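Local coordinates for ATP-dependent DNA helicase (Mycobacterium smegmatis, PDB 5V9X), which unwinds RNA:DNA hybrids by moving 3'-to-5' along single-stranded DNA, a motion presumably driven by ATP hydrolysis, at residues R38-T43 and K75-F80; D435-A440 and H666-E671; D462-H467 and S498-T503. All coordinates share one frame; numbering follows the deposited sequence.

How the contacts relate
The three contacts illustrate how a large helicase builds its interior from helix-on-helix packing and adds polar chemistry where a ligand must be held. In each, the residues that touch are buried and no hydrogen bond crosses between the segments. Contact 1 is set apart by the nucleotide: segment 75-80 grips its phosphates, while segment 38-43 reaches the base. Contacts 2 and 3 are plain apolar packing, their centres about 47 Å apart on opposite sides of the chain's centre. They draw on successive helices, 433-448 and 461-471, yet contact 2 joins segments 226 residues apart, whereas contact 3 stays within the winged-helix family region.

Contact 1: R38-T43 and K75-F80; sequences REWFTT and KTLAAF. With ANP (phosphoaminophosphonic acid-adenylate ester), chain C.
Apolar packing between Phe41, Trp40 and Leu77 joins helix 35-44 to the helix that follows the phosphate-binding loop. One methyl carries it: Leu77 CD1 lies 3.9 Å from Phe41 CE2 and 4.1 Å from Trp40 CH2, near the plane of each ring and at its edge. Both aromatic side chains have CG anti to the backbone N (chi1 165° in Trp40, -168° in Phe41), which sends the rings out from neighbouring positions to meet the same leucine. Around them, Trp56 packs edge-to-face with Phe41 and gives its indole N-H to Leu77 O.

Hydrogen bonds are made with the bound AMP-PNP. The residues fit the Walker A motif of a P-loop: Lys75 bends its chain at chi3 and chi4, and its NZ hydrogen-bonds to ANP O2B at 2.5 Å and ANP O3G at 2.6 Å, bridging the beta and gamma phosphates. Thr76 N and OG1 both hydrogen-bond to ANP O2A of the alpha phosphate, at 3.1 and 2.9 Å. Lys75 NZ also bonds to Ala69 O.

At the base, Phe41 CZ comes 3.7 Å from ANP N6, meeting it obliquely. Gln52 and Ala47 also hydrogen-bond to the nucleotide. The division of chemistry implies that the lysine ammonium, backbone N-H groups and a threonine hydroxyl hold the phosphates, while apolar packing ties the base-side aromatic to the P-loop helix.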
loop_
_atom_site.group_PDB
_atom_site.type_symbol
_atom_site.label_atom_id
_atom_site.label_comp_id
_atom_site.label_asym_id
_atom_site.label_seq_id
_atom_site.Cartn_x
_atom_site.Cartn_y
_atom_site.Cartn_z
ATOM N N ARG A 38 -8.932 36.331 -4.341
ATOM C CA ARG A 38 -10.370 36.184 -4.524
ATOM C C ARG A 38 -10.763 36.415 -5.977
ATOM O O ARG A 38 -11.555 35.651 -6.542
ATOM C CB ARG A 38 -11.119 37.151 -3.604
ATOM C CG ARG A 38 -12.627 36.969 -3.606
ATOM C CD ARG A 38 -13.346 38.129 -2.928
ATOM N NE ARG A 38 -12.855 38.384 -1.575
ATOM C CZ ARG A 38 -12.207 39.486 -1.209
ATOM N NH1 ARG A 38 -11.978 40.447 -2.093
ATOM N NH2 ARG A 38 -11.798 39.635 0.044
ATOM N N GLU A 39 -10.207 37.458 -6.604
ATOM C CA GLU A 39 -10.566 37.753 -7.986
ATOM C C GLU A 39 -10.080 36.662 -8.930
ATOM O O GLU A 39 -10.776 36.318 -9.892
ATOM C CB GLU A 39 -10.010 39.112 -8.416
ATOM C CG GLU A 39 -10.363 39.471 -9.860
ATOM C CD GLU A 39 -10.204 40.946 -10.169
ATOM O OE1 GLU A 39 -9.078 41.368 -10.505
ATOM O OE2 GLU A 39 -11.209 41.684 -10.075
ATOM N N TRP A 40 -8.894 36.103 -8.678
ATOM C CA TRP A 40 -8.400 35.047 -9.554
ATOM C C TRP A 40 -9.288 33.812 -9.483
ATOM O O TRP A 40 -9.739 33.301 -10.516
ATOM C CB TRP A 40 -6.963 34.662 -9.213
ATOM C CG TRP A 40 -6.640 33.355 -9.862
ATOM C CD1 TRP A 40 -6.369 33.146 -11.181
ATOM C CD2 TRP A 40 -6.626 32.063 -9.240
ATOM N NE1 TRP A 40 -6.157 31.810 -11.416
ATOM C CE2 TRP A 40 -6.312 31.123 -10.241
ATOM C CE3 TRP A 40 -6.837 31.613 -7.933
ATOM C CZ2 TRP A 40 -6.205 29.759 -9.977
ATOM C CZ3 TRP A 40 -6.727 30.258 -7.672
ATOM C CH2 TRP A 40 -6.412 29.348 -8.687
ATOM N N PHE A 41 -9.534 33.307 -8.270
ATOM C CA PHE A 41 -10.319 32.086 -8.123
ATOM C C PHE A 41 -11.705 32.237 -8.737
ATOM O O PHE A 41 -12.262 31.264 -9.258
ATOM C CB PHE A 41 -10.425 31.699 -6.645
ATOM C CG PHE A 41 -10.971 30.314 -6.418
ATOM C CD1 PHE A 41 -12.339 30.090 -6.361
ATOM C CD2 PHE A 41 -10.116 29.237 -6.261
ATOM C CE1 PHE A 41 -12.840 28.820 -6.159
ATOM C CE2 PHE A 41 -10.613 27.962 -6.054
ATOM C CZ PHE A 41 -11.977 27.754 -6.003
ATOM N N THR A 42 -12.268 33.446 -8.697
ATOM C CA THR A 42 -13.573 33.673 -9.309
ATOM C C THR A 42 -13.496 33.579 -10.829
ATOM O O THR A 42 -14.406 33.042 -11.470
ATOM C CB THR A 42 -14.124 35.032 -8.874
ATOM O OG1 THR A 42 -14.388 35.008 -7.466
ATOM C CG2 THR A 42 -15.411 35.358 -9.611
ATOM N N THR A 43 -12.414 34.082 -11.424
ATOM C CA THR A 43 -12.254 34.002 -12.870
ATOM C C THR A 43 -11.795 32.629 -13.341
ATOM O O THR A 43 -11.796 32.376 -14.552
ATOM C CB THR A 43 -11.261 35.063 -13.361
ATOM O OG1 THR A 43 -9.963 34.797 -12.817
ATOM C CG2 THR A 43 -11.708 36.452 -12.938
ATOM N N LYS A 75 -8.972 19.206 -3.716
ATOM C CA LYS A 75 -8.328 19.217 -2.410
ATOM C C LYS A 75 -6.963 19.890 -2.448
ATOM O O LYS A 75 -6.482 20.343 -1.403
ATOM C CB LYS A 75 -8.211 17.790 -1.874
ATOM C CG LYS A 75 -9.557 17.119 -1.621
ATOM C CD LYS A 75 -9.403 15.822 -0.837
ATOM C CE LYS A 75 -8.776 14.719 -1.675
ATOM N NZ LYS A 75 -9.687 14.270 -2.764
ATOM N N THR A 76 -6.335 19.974 -3.623
ATOM C CA THR A 76 -5.045 20.654 -3.736
ATOM C C THR A 76 -5.164 22.125 -3.359
ATOM O O THR A 76 -4.427 22.619 -2.498
ATOM C CB THR A 76 -4.495 20.515 -5.157
ATOM O OG1 THR A 76 -4.289 19.132 -5.465
ATOM C CG2 THR A 76 -3.182 21.273 -5.301
ATOM N N LEU A 77 -6.084 22.847 -4.007
ATOM C CA LEU A 77 -6.268 24.258 -3.682
ATOM C C LEU A 77 -6.846 24.442 -2.287
ATOM O O LEU A 77 -6.629 25.485 -1.661
ATOM C CB LEU A 77 -7.163 24.932 -4.719
ATOM C CG LEU A 77 -6.550 25.167 -6.102
ATOM C CD1 LEU A 77 -7.570 25.777 -7.044
ATOM C CD2 LEU A 77 -5.305 26.034 -6.012
ATOM N N ALA A 78 -7.587 23.449 -1.787
ATOM C CA ALA A 78 -8.058 23.506 -0.407
ATOM C C ALA A 78 -6.889 23.624 0.561
ATOM O O ALA A 78 -6.929 24.424 1.502
ATOM C CB ALA A 78 -8.897 22.270 -0.083
ATOM N N ALA A 79 -5.829 22.850 0.330
ATOM C CA ALA A 79 -4.683 22.860 1.229
ATOM C C ALA A 79 -3.694 23.971 0.900
ATOM O O ALA A 79 -2.962 24.422 1.788
ATOM C CB ALA A 79 -3.975 21.507 1.188
ATOM N N PHE A 80 -3.661 24.434 -0.347
ATOM C CA PHE A 80 -2.616 25.348 -0.792
ATOM C C PHE A 80 -3.033 26.813 -0.793
ATOM O O PHE A 80 -2.212 27.674 -0.462
ATOM C CB PHE A 80 -2.141 24.966 -2.199
ATOM C CG PHE A 80 -0.968 24.027 -2.212
ATOM C CD1 PHE A 80 0.316 24.500 -1.990
ATOM C CD2 PHE A 80 -1.146 22.674 -2.454
ATOM C CE1 PHE A 80 1.400 23.641 -2.003
ATOM C CE2 PHE A 80 -0.065 21.810 -2.469
ATOM C CZ PHE A 80 1.208 22.293 -2.244
HETATM P PG ANP C . -7.498 13.503 -5.903
HETATM O O1G ANP C . -7.423 12.372 -6.878
HETATM O O2G ANP C . -6.051 13.864 -5.396
HETATM O O3G ANP C . -8.403 13.090 -4.671
HETATM P PB ANP C . -8.225 16.163 -5.668
HETATM O O1B ANP C . -6.826 16.437 -5.046
HETATM O O2B ANP C . -9.224 15.931 -4.588
HETATM N N3B ANP C . -8.165 14.840 -6.688
HETATM P PA ANP C . -7.616 18.135 -7.433
HETATM O O1A ANP C . -6.653 17.217 -8.093
HETATM O O2A ANP C . -6.956 19.178 -6.533
HETATM O O3A ANP C . -8.666 17.392 -6.507
HETATM O "O5'" ANP C . -8.516 18.842 -8.524
HETATM C "C5'" ANP C . -9.304 18.173 -9.565
HETATM C "C4'" ANP C . -9.326 19.042 -10.798
HETATM O "O4'" ANP C . -10.313 20.097 -10.659
HETATM C "C3'" ANP C . -8.012 19.768 -11.054
HETATM O "O3'" ANP C . -7.899 20.055 -12.439
HETATM C "C2'" ANP C . -8.202 21.070 -10.276
HETATM O "O2'" ANP C . -7.187 22.052 -10.535
HETATM C "C1'" ANP C . -9.670 21.364 -10.599
HETATM N N9 ANP C . -10.394 22.183 -9.622
HETATM C C8 ANP C . -10.005 22.556 -8.361
HETATM N N7 ANP C . -10.891 23.280 -7.719
HETATM C C5 ANP C . -11.932 23.404 -8.626
HETATM C C6 ANP C . -13.176 24.058 -8.558
HETATM N N6 ANP C . -13.598 24.737 -7.489
HETATM N N1 ANP C . -13.984 23.988 -9.643
HETATM C C2 ANP C . -13.566 23.306 -10.713
HETATM N N3 ANP C . -12.415 22.652 -10.892
HETATM C C4 ANP C . -11.639 22.736 -9.804
#

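Contact 2: D435-A440 and H666-E671; sequences DLIGCA and HQLLRE
Ile437 meets Leu668 and Leu669 where two helices pack beside the second RecA-like parallel sheet. Helix 433-448 follows strand 424-429 of that sheet, and helix 661-676 comes just after strand 657-659, which adds to the sheet's edge. The contact therefore joins two helices that each follow a strand of one sheet, although its segments lie 226 residues apart in sequence, a long-range closure made without any hydrogen bond between the two segments.

Ile437 is the centre of the packing. Its CG1 branch stands anti to the carbonyl carbon (chi1 -63°) and continues extended through chi2, carrying CD1 across to the opposite helix. There CD1 meets Leu668 CD2 at 3.6 Å, the two side chains meeting at a slant. The same leucine methyl, Leu668 CD2, is 4.1 Å from Ile437 CG1, so it lies along the outer part of the isoleucine chain. Leu669 adds a looser touch through its own delta methyl. The backbones stay well separated, Ile437 CA being 9.6 Å from Leu668 CA, and the gap is bridged by these branched chains.

Neighbouring helices add to the packing: Phe636 and Thr637 of helix 627-640 pack on Ile437, while Pro865 and Phe866 lie against Leu668. A salt bridge from Glu671 OE1 to Arg433 NH2 also links the two parent helices. On the Leu669 side, the contact ends with Ile437 CD1 at 4.3 Å from Leu669 CD2.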
loop_
_atom_site.group_PDB
_atom_site.type_symbol
_atom_site.label_atom_id
_atom_site.label_comp_id
_atom_site.label_asym_id
_atom_site.label_seq_id
_atom_site.Cartn_x
_atom_site.Cartn_y
_atom_site.Cartn_z
ATOM N N ASP A 435 -10.671 -14.858 -9.861
ATOM C CA ASP A 435 -10.407 -13.426 -9.901
ATOM C C ASP A 435 -11.658 -12.651 -10.296
ATOM O O ASP A 435 -11.820 -11.492 -9.895
ATOM C CB ASP A 435 -9.262 -13.124 -10.866
ATOM C CG ASP A 435 -8.801 -11.678 -10.794
ATOM O OD1 ASP A 435 -9.083 -11.008 -9.779
ATOM O OD2 ASP A 435 -8.160 -11.211 -11.758
ATOM N N LEU A 436 -12.548 -13.273 -11.073
ATOM C CA LEU A 436 -13.800 -12.622 -11.448
ATOM C C LEU A 436 -14.627 -12.271 -10.219
ATOM O O LEU A 436 -15.220 -11.187 -10.147
ATOM C CB LEU A 436 -14.589 -13.522 -12.397
ATOM C CG LEU A 436 -16.027 -13.139 -12.748
ATOM C CD1 LEU A 436 -16.075 -11.789 -13.439
ATOM C CD2 LEU A 436 -16.662 -14.214 -13.617
ATOM N N ILE A 437 -14.676 -13.174 -9.238
ATOM C CA ILE A 437 -15.335 -12.865 -7.972
ATOM C C ILE A 437 -14.609 -11.730 -7.263
ATOM O O ILE A 437 -15.237 -10.855 -6.654
ATOM C CB ILE A 437 -15.414 -14.125 -7.091
ATOM C CG1 ILE A 437 -16.263 -15.200 -7.773
ATOM C CG2 ILE A 437 -15.970 -13.785 -5.718
ATOM C CD1 ILE A 437 -16.140 -16.563 -7.133
ATOM N N GLY A 438 -13.276 -11.721 -7.336
ATOM C CA GLY A 438 -12.516 -10.654 -6.704
ATOM C C GLY A 438 -12.813 -9.291 -7.299
ATOM O O GLY A 438 -12.982 -8.309 -6.573
ATOM N N CYS A 439 -12.884 -9.212 -8.631
ATOM C CA CYS A 439 -13.208 -7.946 -9.281
ATOM C C CYS A 439 -14.645 -7.527 -8.993
ATOM O O CYS A 439 -14.926 -6.334 -8.826
ATOM C CB CYS A 439 -12.979 -8.053 -10.788
ATOM S SG CYS A 439 -11.280 -8.431 -11.269
ATOM N N ALA A 440 -15.567 -8.491 -8.934
ATOM C CA ALA A 440 -16.969 -8.163 -8.695
ATOM C C ALA A 440 -17.170 -7.572 -7.304
ATOM O O ALA A 440 -17.782 -6.507 -7.155
ATOM C CB ALA A 440 -17.838 -9.407 -8.885
ATOM N N HIS A 666 -21.859 -17.411 -13.201
ATOM C CA HIS A 666 -22.905 -18.397 -12.958
ATOM C C HIS A 666 -22.368 -19.812 -13.121
ATOM O O HIS A 666 -22.598 -20.679 -12.271
ATOM C CB HIS A 666 -24.080 -18.154 -13.906
ATOM C CG HIS A 666 -25.294 -18.968 -13.584
ATOM N ND1 HIS A 666 -25.363 -20.325 -13.812
ATOM C CD2 HIS A 666 -26.487 -18.614 -13.050
ATOM C CE1 HIS A 666 -26.545 -20.773 -13.429
ATOM N NE2 HIS A 666 -27.247 -19.756 -12.963
ATOM N N GLN A 667 -21.644 -20.059 -14.213
ATOM C CA GLN A 667 -21.084 -21.385 -14.445
ATOM C C GLN A 667 -20.090 -21.763 -13.355
ATOM O O GLN A 667 -20.064 -22.912 -12.898
ATOM C CB GLN A 667 -20.415 -21.439 -15.817
ATOM C CG GLN A 667 -19.950 -22.825 -16.205
ATOM C CD GLN A 667 -18.790 -22.799 -17.174
ATOM O OE1 GLN A 667 -18.325 -21.733 -17.576
ATOM N NE2 GLN A 667 -18.309 -23.979 -17.549
ATOM N N LEU A 668 -19.263 -20.806 -12.927
ATOM C CA LEU A 668 -18.285 -21.077 -11.877
ATOM C C LEU A 668 -18.968 -21.530 -10.594
ATOM O O LEU A 668 -18.582 -22.537 -9.992
ATOM C CB LEU A 668 -17.438 -19.830 -11.622
ATOM C CG LEU A 668 -16.494 -19.865 -10.420
ATOM C CD1 LEU A 668 -15.425 -20.929 -10.601
ATOM C CD2 LEU A 668 -15.865 -18.501 -10.209
ATOM N N LEU A 669 -19.996 -20.796 -10.164
ATOM C CA LEU A 669 -20.676 -21.141 -8.920
ATOM C C LEU A 669 -21.488 -22.419 -9.068
ATOM O O LEU A 669 -21.558 -23.227 -8.136
ATOM C CB LEU A 669 -21.561 -19.979 -8.475
ATOM C CG LEU A 669 -20.781 -18.691 -8.214
ATOM C CD1 LEU A 669 -21.718 -17.541 -7.888
ATOM C CD2 LEU A 669 -19.775 -18.905 -7.094
ATOM N N ARG A 670 -22.110 -22.621 -10.232
ATOM C CA ARG A 670 -22.826 -23.868 -10.481
ATOM C C ARG A 670 -21.891 -25.065 -10.366
ATOM O O ARG A 670 -22.184 -26.028 -9.648
ATOM C CB ARG A 670 -23.489 -23.829 -11.860
ATOM C CG ARG A 670 -24.201 -25.119 -12.232
ATOM C CD ARG A 670 -24.939 -25.012 -13.557
ATOM N NE ARG A 670 -24.070 -24.606 -14.658
ATOM C CZ ARG A 670 -23.186 -25.405 -15.250
ATOM N NH1 ARG A 670 -23.037 -26.657 -14.842
ATOM N NH2 ARG A 670 -22.443 -24.945 -16.249
ATOM N N GLU A 671 -20.748 -25.014 -11.058
ATOM C CA GLU A 671 -19.803 -26.127 -11.016
ATOM C C GLU A 671 -19.253 -26.341 -9.611
ATOM O O GLU A 671 -19.073 -27.484 -9.177
ATOM C CB GLU A 671 -18.659 -25.890 -11.998
ATOM C CG GLU A 671 -19.051 -25.959 -13.461
ATOM C CD GLU A 671 -17.850 -25.848 -14.377
ATOM O OE1 GLU A 671 -16.776 -26.376 -14.016
ATOM O OE2 GLU A 671 -17.974 -25.225 -15.451
#

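Contact 3: D462-H467 and S498-T503; sequences DVLAQH and SAFEAT
Leu464 meets Phe500 and Thr503, and Ala465 meets Thr503, where two helices of the winged-helix family region cross at -53°. The segment axes approach to 10.4 Å. Packing is closest at the Ala465 end, where the backbones draw together to 6.4 Å between Ala465 CA and Thr503 CA. The small alanine permits this approach, and its CB lies 3.7 Å from Thr503 CG2.

Its neighbour Leu464 spans a wider gap toward Phe500. With CG anti to the backbone N (chi1 168°), it sends CD2 to within 3.9 Å of Phe500 CD1; the two side chains cross at about a right angle. Trp482 and Val486 of helix 479-488 also pack on Leu464, and Phe483 meets the Phe500 ring, extending the apolar core beyond this pair of helices.

The looser border lies toward Ser498, which is exposed at the far end of its segment, while Ala499 and Ala502 are partly exposed. Within the tight zone, the Thr503 hydroxyl turns back to its own helix, while CG2 faces Ala465. Thr503 OG1 hydrogen-bonds to Ala499 O at 3.1 Å, from the opposite face of the carbonyl plane to that used by Thr503 N.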
loop_
_atom_site.group_PDB
_atom_site.type_symbol
_atom_site.label_atom_id
_atom_site.label_comp_id
_atom_site.label_asym_id
_atom_site.label_seq_id
_atom_site.Cartn_x
_atom_site.Cartn_y
_atom_site.Cartn_z
ATOM N N ASP A 462 11.935 -0.619 15.261
ATOM C CA ASP A 462 12.972 -0.501 14.239
ATOM C C ASP A 462 12.936 0.870 13.576
ATOM O O ASP A 462 13.989 1.455 13.295
ATOM C CB ASP A 462 12.832 -1.617 13.202
ATOM C CG ASP A 462 11.465 -1.644 12.536
ATOM O OD1 ASP A 462 10.613 -0.788 12.858
ATOM O OD2 ASP A 462 11.247 -2.532 11.684
ATOM N N VAL A 463 11.735 1.402 13.327
ATOM C CA VAL A 463 11.613 2.757 12.793
ATOM C C VAL A 463 12.206 3.766 13.767
ATOM O O VAL A 463 12.874 4.727 13.362
ATOM C CB VAL A 463 10.140 3.074 12.471
ATOM C CG1 VAL A 463 9.955 4.559 12.184
ATOM C CG2 VAL A 463 9.663 2.240 11.292
ATOM N N LEU A 464 11.975 3.561 15.067
ATOM C CA LEU A 464 12.562 4.431 16.081
ATOM C C LEU A 464 14.085 4.374 16.042
ATOM O O LEU A 464 14.758 5.411 16.053
ATOM C CB LEU A 464 12.046 4.035 17.465
ATOM C CG LEU A 464 12.760 4.640 18.678
ATOM C CD1 LEU A 464 12.545 6.143 18.742
ATOM C CD2 LEU A 464 12.301 3.974 19.968
ATOM N N ALA A 465 14.645 3.161 15.993
ATOM C CA ALA A 465 16.096 3.005 15.995
ATOM C C ALA A 465 16.737 3.732 14.820
ATOM O O ALA A 465 17.795 4.356 14.968
ATOM C CB ALA A 465 16.463 1.521 15.973
ATOM N N GLN A 466 16.108 3.671 13.645
ATOM C CA GLN A 466 16.662 4.345 12.475
ATOM C C GLN A 466 16.687 5.856 12.674
ATOM O O GLN A 466 17.714 6.506 12.442
ATOM C CB GLN A 466 15.861 3.975 11.225
ATOM C CG GLN A 466 16.340 4.673 9.962
ATOM C CD GLN A 466 15.563 4.258 8.728
ATOM O OE1 GLN A 466 15.198 5.094 7.900
ATOM N NE2 GLN A 466 15.313 2.959 8.594
ATOM N N HIS A 467 15.561 6.435 13.107
ATOM C CA HIS A 467 15.529 7.868 13.382
ATOM C C HIS A 467 16.512 8.238 14.484
ATOM O O HIS A 467 17.121 9.313 14.444
ATOM C CB HIS A 467 14.112 8.303 13.761
ATOM C CG HIS A 467 13.243 8.634 12.587
ATOM N ND1 HIS A 467 13.051 9.925 12.144
ATOM C CD2 HIS A 467 12.517 7.843 11.763
ATOM C CE1 HIS A 467 12.246 9.916 11.096
ATOM N NE2 HIS A 467 11.906 8.664 10.844
ATOM N N SER A 498 10.864 1.943 29.021
ATOM C CA SER A 498 11.738 0.774 29.025
ATOM C C SER A 498 12.064 0.324 27.606
ATOM O O SER A 498 13.219 0.006 27.300
ATOM C CB SER A 498 11.088 -0.361 29.816
ATOM O OG SER A 498 9.840 -0.725 29.251
ATOM N N ALA A 499 11.059 0.292 26.723
ATOM C CA ALA A 499 11.317 -0.059 25.331
ATOM C C ALA A 499 12.189 0.986 24.643
ATOM O O ALA A 499 13.009 0.643 23.783
ATOM C CB ALA A 499 9.996 -0.230 24.579
ATOM N N PHE A 500 12.026 2.258 25.006
ATOM C CA PHE A 500 12.865 3.307 24.441
ATOM C C PHE A 500 14.323 3.106 24.833
ATOM O O PHE A 500 15.210 3.078 23.973
ATOM C CB PHE A 500 12.358 4.676 24.899
ATOM C CG PHE A 500 13.157 5.833 24.365
ATOM C CD1 PHE A 500 12.999 6.254 23.053
ATOM C CD2 PHE A 500 14.051 6.512 25.179
ATOM C CE1 PHE A 500 13.727 7.321 22.560
ATOM C CE2 PHE A 500 14.778 7.579 24.691
ATOM C CZ PHE A 500 14.617 7.984 23.380
ATOM N N GLU A 501 14.589 2.960 26.134
ATOM C CA GLU A 501 15.958 2.736 26.585
ATOM C C GLU A 501 16.506 1.421 26.050
ATOM O O GLU A 501 17.692 1.326 25.720
ATOM C CB GLU A 501 16.024 2.762 28.113
ATOM C CG GLU A 501 15.501 4.042 28.752
ATOM C CD GLU A 501 16.326 5.269 28.402
ATOM O OE1 GLU A 501 17.482 5.116 27.952
ATOM O OE2 GLU A 501 15.812 6.394 28.583
ATOM N N ALA A 502 15.654 0.396 25.951
ATOM C CA ALA A 502 16.091 -0.875 25.380
ATOM C C ALA A 502 16.590 -0.695 23.951
ATOM O O ALA A 502 17.598 -1.294 23.559
ATOM C CB ALA A 502 14.952 -1.894 25.425
ATOM N N THR A 503 15.903 0.131 23.162
ATOM C CA THR A 503 16.357 0.395 21.800
ATOM C C THR A 503 17.681 1.153 21.797
ATOM O O THR A 503 18.573 0.849 20.995
ATOM C CB THR A 503 15.289 1.174 21.030
ATOM O OG1 THR A 503 14.106 0.373 20.904
ATOM C CG2 THR A 503 15.792 1.547 19.645
#